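Long-range contact in benzoate transport porin BenP (Acinetobacter baumannii AB307-0294, PDB 5DL8), which forms an outer-membrane beta-barrel of the OprD porin family that probably lets small solutes such as benzoate cross the outer membrane: residues A[261-270]-A[283-294]. Residues are numbered along the deposited sequence; the frame is centred on the assembly and turned at random.
Sequences DIDAENIGLL and GYQQIIGESAYP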
loop_
_atom_site.group_PDB
_atom_site.type_symbol
_atom_site.label_atom_id
_atom_site.label_comp_id
_atom_site.label_asym_id
_atom_site.label_seq_id
_atom_site.Cartn_x
_atom_site.Cartn_y
_atom_site.Cartn_z
ATOM N N ASP A 261 24.144 -5.707 -4.212
ATOM C CA ASP A 261 24.031 -5.303 -5.651
ATOM C C ASP A 261 22.487 -5.021 -6.082
ATOM O O ASP A 261 21.782 -5.778 -6.853
ATOM C CB ASP A 261 24.784 -6.329 -6.577
ATOM C CG ASP A 261 26.360 -6.366 -6.303
ATOM O OD1 ASP A 261 26.890 -5.697 -5.392
ATOM O OD2 ASP A 261 27.090 -7.021 -7.049
ATOM N N ILE A 262 21.940 -4.048 -5.392
ATOM C CA ILE A 262 20.728 -3.366 -5.809
ATOM C C ILE A 262 21.223 -2.175 -6.687
ATOM O O ILE A 262 22.110 -1.428 -6.296
ATOM C CB ILE A 262 19.904 -3.044 -4.595
ATOM C CG1 ILE A 262 19.312 -4.371 -3.957
ATOM C CG2 ILE A 262 18.856 -2.050 -4.943
ATOM C CD1 ILE A 262 18.662 -4.264 -2.545
ATOM N N ASP A 263 20.788 -2.156 -7.952
ATOM C CA ASP A 263 21.095 -1.126 -8.928
ATOM C C ASP A 263 19.851 -0.970 -9.867
ATOM O O ASP A 263 19.763 -1.604 -10.958
ATOM C CB ASP A 263 22.234 -1.582 -9.744
ATOM C CG ASP A 263 22.607 -0.552 -10.811
ATOM O OD1 ASP A 263 22.694 0.626 -10.457
ATOM O OD2 ASP A 263 22.830 -0.944 -11.956
ATOM N N ALA A 264 18.898 -0.159 -9.468
ATOM C CA ALA A 264 17.723 0.033 -10.314
ATOM C C ALA A 264 17.078 1.396 -10.285
ATOM O O ALA A 264 16.909 2.016 -9.215
ATOM C CB ALA A 264 16.642 -1.030 -9.949
ATOM N N GLU A 265 16.625 1.792 -11.453
ATOM C CA GLU A 265 15.758 3.019 -11.594
ATOM C C GLU A 265 14.376 2.557 -12.096
ATOM O O GLU A 265 14.298 1.605 -12.952
ATOM C CB GLU A 265 16.276 4.000 -12.629
ATOM C CG GLU A 265 17.584 4.601 -12.251
ATOM C CD GLU A 265 18.086 5.543 -13.372
ATOM O OE1 GLU A 265 18.499 4.995 -14.441
ATOM O OE2 GLU A 265 17.953 6.804 -13.215
ATOM N N ASN A 266 13.342 3.248 -11.663
ATOM C CA ASN A 266 11.940 3.003 -12.181
ATOM C C ASN A 266 11.333 4.323 -12.599
ATOM O O ASN A 266 11.144 5.261 -11.809
ATOM C CB ASN A 266 11.121 2.196 -11.184
ATOM C CG ASN A 266 9.614 2.133 -11.509
ATOM O OD1 ASN A 266 9.109 2.831 -12.331
ATOM N ND2 ASN A 266 8.899 1.341 -10.765
ATOM N N ILE A 267 11.159 4.459 -13.893
ATOM C CA ILE A 267 10.641 5.681 -14.417
ATOM C C ILE A 267 9.232 5.392 -14.924
ATOM O O ILE A 267 9.066 4.478 -15.710
ATOM C CB ILE A 267 11.557 6.217 -15.592
ATOM C CG1 ILE A 267 12.980 6.296 -15.053
ATOM C CG2 ILE A 267 11.131 7.573 -16.001
ATOM C CD1 ILE A 267 14.049 6.925 -15.957
ATOM N N GLY A 268 8.305 6.308 -14.623
ATOM C CA GLY A 268 6.908 6.149 -14.934
ATOM C C GLY A 268 6.153 7.413 -15.326
ATOM O O GLY A 268 6.522 8.512 -14.926
ATOM N N LEU A 269 5.178 7.240 -16.193
ATOM C CA LEU A 269 4.281 8.282 -16.639
ATOM C C LEU A 269 2.849 7.719 -16.640
ATOM O O LEU A 269 2.584 6.631 -17.187
ATOM C CB LEU A 269 4.726 8.745 -18.028
ATOM C CG LEU A 269 3.837 9.882 -18.590
ATOM C CD1 LEU A 269 3.878 11.217 -17.833
ATOM C CD2 LEU A 269 4.095 10.184 -20.096
ATOM N N LEU A 270 1.928 8.401 -15.970
ATOM C CA LEU A 270 0.553 8.079 -16.032
ATOM C C LEU A 270 -0.298 9.241 -16.409
ATOM O O LEU A 270 -0.150 10.359 -15.824
ATOM C CB LEU A 270 0.107 7.627 -14.647
ATOM C CG LEU A 270 -1.332 7.084 -14.479
ATOM C CD1 LEU A 270 -1.639 5.908 -15.373
ATOM C CD2 LEU A 270 -1.556 6.703 -13.018
ATOM N N GLY A 283 -0.639 4.313 -19.055
ATOM C CA GLY A 283 0.647 4.520 -18.448
ATOM C C GLY A 283 1.760 3.685 -19.098
ATOM O O GLY A 283 1.501 2.653 -19.786
ATOM N N TYR A 284 2.984 4.109 -18.770
ATOM C CA TYR A 284 4.237 3.515 -19.231
ATOM C C TYR A 284 5.212 3.483 -18.039
ATOM O O TYR A 284 5.277 4.411 -17.257
ATOM C CB TYR A 284 4.865 4.273 -20.398
ATOM C CG TYR A 284 6.201 3.610 -20.837
ATOM C CD1 TYR A 284 6.203 2.357 -21.512
ATOM C CD2 TYR A 284 7.502 4.194 -20.480
ATOM C CE1 TYR A 284 7.412 1.764 -21.905
ATOM C CE2 TYR A 284 8.733 3.566 -20.842
ATOM C CZ TYR A 284 8.680 2.381 -21.602
ATOM O OH TYR A 284 9.827 1.715 -21.989
ATOM N N GLN A 285 5.906 2.392 -17.897
ATOM C CA GLN A 285 6.905 2.218 -16.888
ATOM C C GLN A 285 8.099 1.386 -17.395
ATOM O O GLN A 285 7.998 0.377 -18.128
ATOM C CB GLN A 285 6.316 1.532 -15.623
ATOM C CG GLN A 285 7.292 0.887 -14.637
ATOM C CD GLN A 285 6.533 0.336 -13.387
ATOM O OE1 GLN A 285 5.985 1.087 -12.611
ATOM N NE2 GLN A 285 6.470 -0.996 -13.254
ATOM N N GLN A 286 9.250 1.781 -16.917
ATOM C CA GLN A 286 10.473 1.134 -17.302
ATOM C C GLN A 286 11.424 0.941 -16.139
ATOM O O GLN A 286 11.683 1.909 -15.442
ATOM C CB GLN A 286 11.191 1.979 -18.378
ATOM C CG GLN A 286 12.112 1.136 -19.166
ATOM C CD GLN A 286 12.794 1.807 -20.364
ATOM O OE1 GLN A 286 12.151 2.409 -21.195
ATOM N NE2 GLN A 286 14.131 1.549 -20.502
ATOM N N ILE A 287 12.064 -0.222 -16.053
ATOM C CA ILE A 287 12.994 -0.474 -15.010
ATOM C C ILE A 287 14.364 -0.498 -15.695
ATOM O O ILE A 287 14.586 -1.199 -16.774
ATOM C CB ILE A 287 12.796 -1.859 -14.340
ATOM C CG1 ILE A 287 11.329 -2.075 -14.026
ATOM C CG2 ILE A 287 13.805 -2.033 -13.175
ATOM C CD1 ILE A 287 10.824 -1.085 -12.988
ATOM N N ILE A 288 15.325 0.184 -15.069
ATOM C CA ILE A 288 16.691 0.417 -15.695
ATOM C C ILE A 288 17.812 0.108 -14.734
ATOM O O ILE A 288 17.705 0.429 -13.542
ATOM C CB ILE A 288 16.893 1.869 -16.236
ATOM C CG1 ILE A 288 15.636 2.364 -16.991
ATOM C CG2 ILE A 288 18.118 1.933 -17.237
ATOM C CD1 ILE A 288 15.517 3.843 -17.156
ATOM N N GLY A 289 18.850 -0.555 -15.226
ATOM C CA GLY A 289 19.944 -0.925 -14.374
ATOM C C GLY A 289 20.193 -2.407 -14.398
ATOM O O GLY A 289 19.601 -3.150 -15.201
ATOM N N GLU A 290 21.131 -2.804 -13.577
ATOM C CA GLU A 290 21.558 -4.133 -13.518
ATOM C C GLU A 290 20.760 -5.030 -12.519
ATOM O O GLU A 290 21.155 -6.192 -12.352
ATOM C CB GLU A 290 23.087 -4.160 -13.207
ATOM C CG GLU A 290 23.861 -3.643 -14.381
ATOM C CD GLU A 290 25.428 -3.616 -14.141
ATOM O OE1 GLU A 290 25.862 -3.613 -12.963
ATOM O OE2 GLU A 290 26.141 -3.641 -15.179
ATOM N N SER A 291 19.705 -4.527 -11.873
ATOM C CA SER A 291 18.890 -5.383 -11.026
ATOM C C SER A 291 17.402 -5.089 -11.286
ATOM O O SER A 291 17.021 -4.072 -11.897
ATOM C CB SER A 291 19.244 -5.258 -9.553
ATOM O OG SER A 291 18.599 -4.121 -8.949
ATOM N N ALA A 292 16.557 -6.073 -10.880
ATOM C CA ALA A 292 15.126 -5.807 -10.631
ATOM C C ALA A 292 14.964 -4.677 -9.574
ATOM O O ALA A 292 15.865 -4.436 -8.722
ATOM C CB ALA A 292 14.434 -7.112 -10.115
ATOM N N TYR A 293 13.814 -3.985 -9.634
ATOM C CA TYR A 293 13.461 -2.995 -8.647
ATOM C C TYR A 293 13.114 -3.723 -7.320
ATOM O O TYR A 293 12.292 -4.554 -7.324
ATOM C CB TYR A 293 12.329 -2.043 -9.095
ATOM C CG TYR A 293 12.316 -0.849 -8.198
ATOM C CD1 TYR A 293 13.145 0.208 -8.469
ATOM C CD2 TYR A 293 11.600 -0.820 -7.024
ATOM C CE1 TYR A 293 13.233 1.278 -7.631
ATOM C CE2 TYR A 293 11.706 0.248 -6.139
ATOM C CZ TYR A 293 12.535 1.283 -6.447
ATOM O OH TYR A 293 12.759 2.404 -5.645
ATOM N N PRO A 294 13.807 -3.436 -6.201
ATOM C CA PRO A 294 13.588 -4.171 -4.918
ATOM C C PRO A 294 12.382 -3.763 -4.113
ATOM O O PRO A 294 12.038 -2.607 -4.010
ATOM C CB PRO A 294 14.852 -3.768 -4.114
ATOM C CG PRO A 294 15.115 -2.376 -4.552
ATOM C CD PRO A 294 14.740 -2.292 -6.004
#
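Ala264 sits against Tyr293, its CB 4.0 Å from ring atom CD1, and a small methyl suits a place where the returning chain folds tightly over it. Asn266 CB meets the same ring carbon, while CD1 of Ile287, 3.7 Å from Asn266 CG, lies over one face of the amide. Further along, CG2 of Ile262 packs on Pro294 CG. On the other sheet face, Ile267 CD1 meets Ile288 CD1 at 3.6 Å; Leu269 there touches a detergent molecule, consistent with an outward face near lipid, though Glu265 binds Tyr250 OH.

Between these faces runs an antiparallel backbone ladder, Glu265 with Ile288, Ile267 with Gln286 and Leu269 with Tyr284. Bare Gly283 fits closely against Leu269 O. Gln285 crosses Asn266 with amide planes 75° apart, and the bond from Asn266 ND2 to Gln285 OE1 is weak; Gln285 NE2 is held by the carbonyls of Gly312 and Phe313.

Past Gly289, at a positive phi and without a side chain to run into Asp263 O, Ser291 OG accepts from Asp263 N and Ser291 N donates to Asp263 O. With CG anti to the backbone N (chi1 179°), Asp263 places OD2 3.0 Å from Glu290 N. Strand pairing thus yields to mixed backbone and side-chain bonds, and the Glu290 amide probably partly offsets a carboxylate whose OD2 lies 4.2 Å from Glu290 OE1.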